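Local coordinates for protein hydroxylase (Rhodococcus sp., PDB 2OR0) that probably acts as a flavin-dependent hydroxylase of the acyl-CoA dehydrogenase fold, using reduced flavin to insert one oxygen atom into its substrate, at residues Trp199-Ile202 against Gly203-Thr207. Sequence-based numbering, arbitrary orientation.
Sequences WDVI and GLRGT
Trp199 and Arg205 reach across one tight loop in opposite senses, the indole to the backbone of Leu204, the guanidinium back to Asp200 and Val201. The loop joins strands 193-195 and 210-214, antiparallel neighbours in the beta-sheet domain of this acyl-CoA dehydrogenase-like fold. Trp199 NE1 donates to Leu204 O at 2.9 Å, with the oxygen in the indole plane but the N-H...O angle bent to 149°. Trp199 CG lies anti to the backbone N, which carries NE1 to that oxygen. Over one ring face sits Val201 CG2, 3.4 Å above the plane and central, a CH-pi contact; the same methyl comes to 3.1 Å from Gly203 O. In the reverse direction along the chain, Arg205 NH2 grips two acceptors, both in the guanidinium plane: Val201 O at 2.8 Å, and Asp200 OD1 at 3.0 Å through a nearly straight hydrogen bond (174°) that is part of a salt bridge. Of the carboxylate, OD1 alone meets the guanidinium, and the two planes are 65° apart, so the pair is not the flat two-pronged kind. A bend at chi3 brings the guanidinium edge back to Val201 O. Replacing Arg205 by alanine removes the donor to both acceptors and is likely to leave the Asp200 carboxylate without this countercharge and Val201 O without this N-H. Farther out, helix 370-381 anchors the turn, Arg375 bonding Ile202 O and Asp376 bonding Leu204 N, while Trp97 of helix 93-102 touches Leu204 and Thr207. Leu204 O itself is the acceptor on which the short 3-10 segment 205-207 closes: besides the indole it takes Thr207 N at 3.0 Å and, in its carbonyl plane, Thr207 OG1 at 2.6 Å.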
ATOM      1  N   TRP A 199      10.812 -13.607  -6.108  1.00 28.47           N
ATOM      2  CA  TRP A 199       9.784 -13.420  -5.075  1.00 28.46           C
ATOM      3  C   TRP A 199       9.422 -14.770  -4.432  1.00 28.88           C
ATOM      4  O   TRP A 199       8.281 -15.218  -4.497  1.00 30.37           O
ATOM      5  CB  TRP A 199       8.563 -12.699  -5.692  1.00 27.18           C
ATOM      6  CG  TRP A 199       7.526 -12.215  -4.668  1.00 26.51           C
ATOM      7  CD1 TRP A 199       6.223 -12.627  -4.580  1.00 25.99           C
ATOM      8  CD2 TRP A 199       7.733 -11.289  -3.594  1.00 24.67           C
ATOM      9  NE1 TRP A 199       5.588 -11.983  -3.536  1.00 26.77           N
ATOM     10  CE2 TRP A 199       6.490 -11.164  -2.905  1.00 24.89           C
ATOM     11  CE3 TRP A 199       8.845 -10.558  -3.133  1.00 23.19           C
ATOM     12  CZ2 TRP A 199       6.329 -10.333  -1.790  1.00 23.96           C
ATOM     13  CZ3 TRP A 199       8.686  -9.726  -2.035  1.00 26.16           C
ATOM     14  CH2 TRP A 199       7.431  -9.617  -1.368  1.00 24.84           C
ATOM     15  N   ASP A 200      10.407 -15.445  -3.848  1.00 28.65           N
ATOM     16  CA  ASP A 200      10.137 -16.684  -3.126  1.00 28.55           C
ATOM     17  C   ASP A 200      10.221 -16.387  -1.616  1.00 27.25           C
ATOM     18  O   ASP A 200      11.268 -16.554  -0.978  1.00 26.43           O
ATOM     19  CB  ASP A 200      11.125 -17.774  -3.573  1.00 29.84           C
ATOM     20  CG  ASP A 200      10.760 -19.156  -3.049  1.00 32.68           C
ATOM     21  OD1 ASP A 200       9.685 -19.319  -2.436  1.00 32.71           O
ATOM     22  OD2 ASP A 200      11.579 -20.085  -3.254  1.00 37.86           O
ATOM     23  N   VAL A 201       9.094 -15.925  -1.066  1.00 26.61           N
ATOM     24  CA  VAL A 201       9.018 -15.288   0.263  1.00 25.53           C
ATOM     25  C   VAL A 201       7.982 -15.957   1.182  1.00 25.67           C
ATOM     26  O   VAL A 201       7.141 -16.729   0.733  1.00 25.92           O
ATOM     27  CB  VAL A 201       8.669 -13.765   0.129  1.00 26.33           C
ATOM     28  CG1 VAL A 201       9.805 -13.014  -0.569  1.00 25.01           C
ATOM     29  CG2 VAL A 201       7.300 -13.573  -0.618  1.00 23.22           C
ATOM     30  N   ILE A 202       8.040 -15.657   2.472  1.00 26.07           N
ATOM     31  CA  ILE A 202       7.127 -16.301   3.437  1.00 26.62           C
ATOM     32  C   ILE A 202       5.644 -15.862   3.406  1.00 26.66           C
ATOM     33  O   ILE A 202       4.780 -16.593   3.920  1.00 27.63           O
ATOM     34  CB  ILE A 202       7.669 -16.220   4.869  1.00 26.28           C
ATOM     35  CG1 ILE A 202       7.897 -14.772   5.295  1.00 28.60           C
ATOM     36  CG2 ILE A 202       8.970 -17.027   4.981  1.00 27.68           C
ATOM     37  CD1 ILE A 202       6.835 -14.179   6.213  1.00 30.95           C
ATOM     38  N   GLY A 203       5.354 -14.707   2.801  1.00 25.77           N
ATOM     39  CA  GLY A 203       4.008 -14.115   2.823  1.00 25.22           C
ATOM     40  C   GLY A 203       3.805 -13.149   1.673  1.00 25.27           C
ATOM     41  O   GLY A 203       4.770 -12.763   1.022  1.00 24.95           O
ATOM     42  N   LEU A 204       2.547 -12.760   1.423  1.00 24.64           N
ATOM     43  CA  LEU A 204       2.183 -11.935   0.269  1.00 24.79           C
ATOM     44  C   LEU A 204       2.752 -12.516  -1.037  1.00 26.26           C
ATOM     45  O   LEU A 204       3.140 -11.761  -1.962  1.00 25.72           O
ATOM     46  CB  LEU A 204       2.663 -10.493   0.467  1.00 24.80           C
ATOM     47  CG  LEU A 204       1.866  -9.660   1.489  1.00 24.80           C
ATOM     48  CD1 LEU A 204       2.479  -8.270   1.617  1.00 22.53           C
ATOM     49  CD2 LEU A 204       0.383  -9.610   1.032  1.00 23.42           C
ATOM     50  N   ARG A 205       2.805 -13.855  -1.093  1.00 26.98           N
ATOM     51  CA  ARG A 205       3.456 -14.583  -2.181  1.00 27.81           C
ATOM     52  C   ARG A 205       2.744 -14.201  -3.453  1.00 27.89           C
ATOM     53  O   ARG A 205       3.384 -13.899  -4.455  1.00 28.73           O
ATOM     54  CB  ARG A 205       3.434 -16.107  -1.945  1.00 26.72           C
ATOM     55  CG  ARG A 205       4.400 -16.544  -0.828  1.00 28.29           C
ATOM     56  CD  ARG A 205       4.309 -18.031  -0.486  1.00 29.40           C
ATOM     57  NE  ARG A 205       4.673 -18.904  -1.604  1.00 31.17           N
ATOM     58  CZ  ARG A 205       5.923 -19.136  -2.022  1.00 34.69           C
ATOM     59  NH1 ARG A 205       6.124 -19.967  -3.042  1.00 37.19           N
ATOM     60  NH2 ARG A 205       6.971 -18.562  -1.430  1.00 32.60           N
ATOM     61  N   GLY A 206       1.418 -14.130  -3.358  1.00 27.48           N
ATOM     62  CA  GLY A 206       0.540 -13.861  -4.481  1.00 26.79           C
ATOM     63  C   GLY A 206       0.617 -12.471  -5.057  1.00 26.57           C
ATOM     64  O   GLY A 206       0.011 -12.226  -6.089  1.00 28.08           O
ATOM     65  N   THR A 207       1.344 -11.559  -4.410  1.00 26.59           N
ATOM     66  CA  THR A 207       1.539 -10.206  -4.939  1.00 26.17           C
ATOM     67  C   THR A 207       2.497 -10.178  -6.148  1.00 27.02           C
ATOM     68  O   THR A 207       2.461  -9.247  -6.974  1.00 27.84           O
ATOM     69  CB  THR A 207       2.027  -9.210  -3.852  1.00 26.99           C
ATOM     70  OG1 THR A 207       3.332  -9.573  -3.374  1.00 24.88           O
ATOM     71  CG2 THR A 207       1.033  -9.153  -2.659  1.00 24.24           C
TER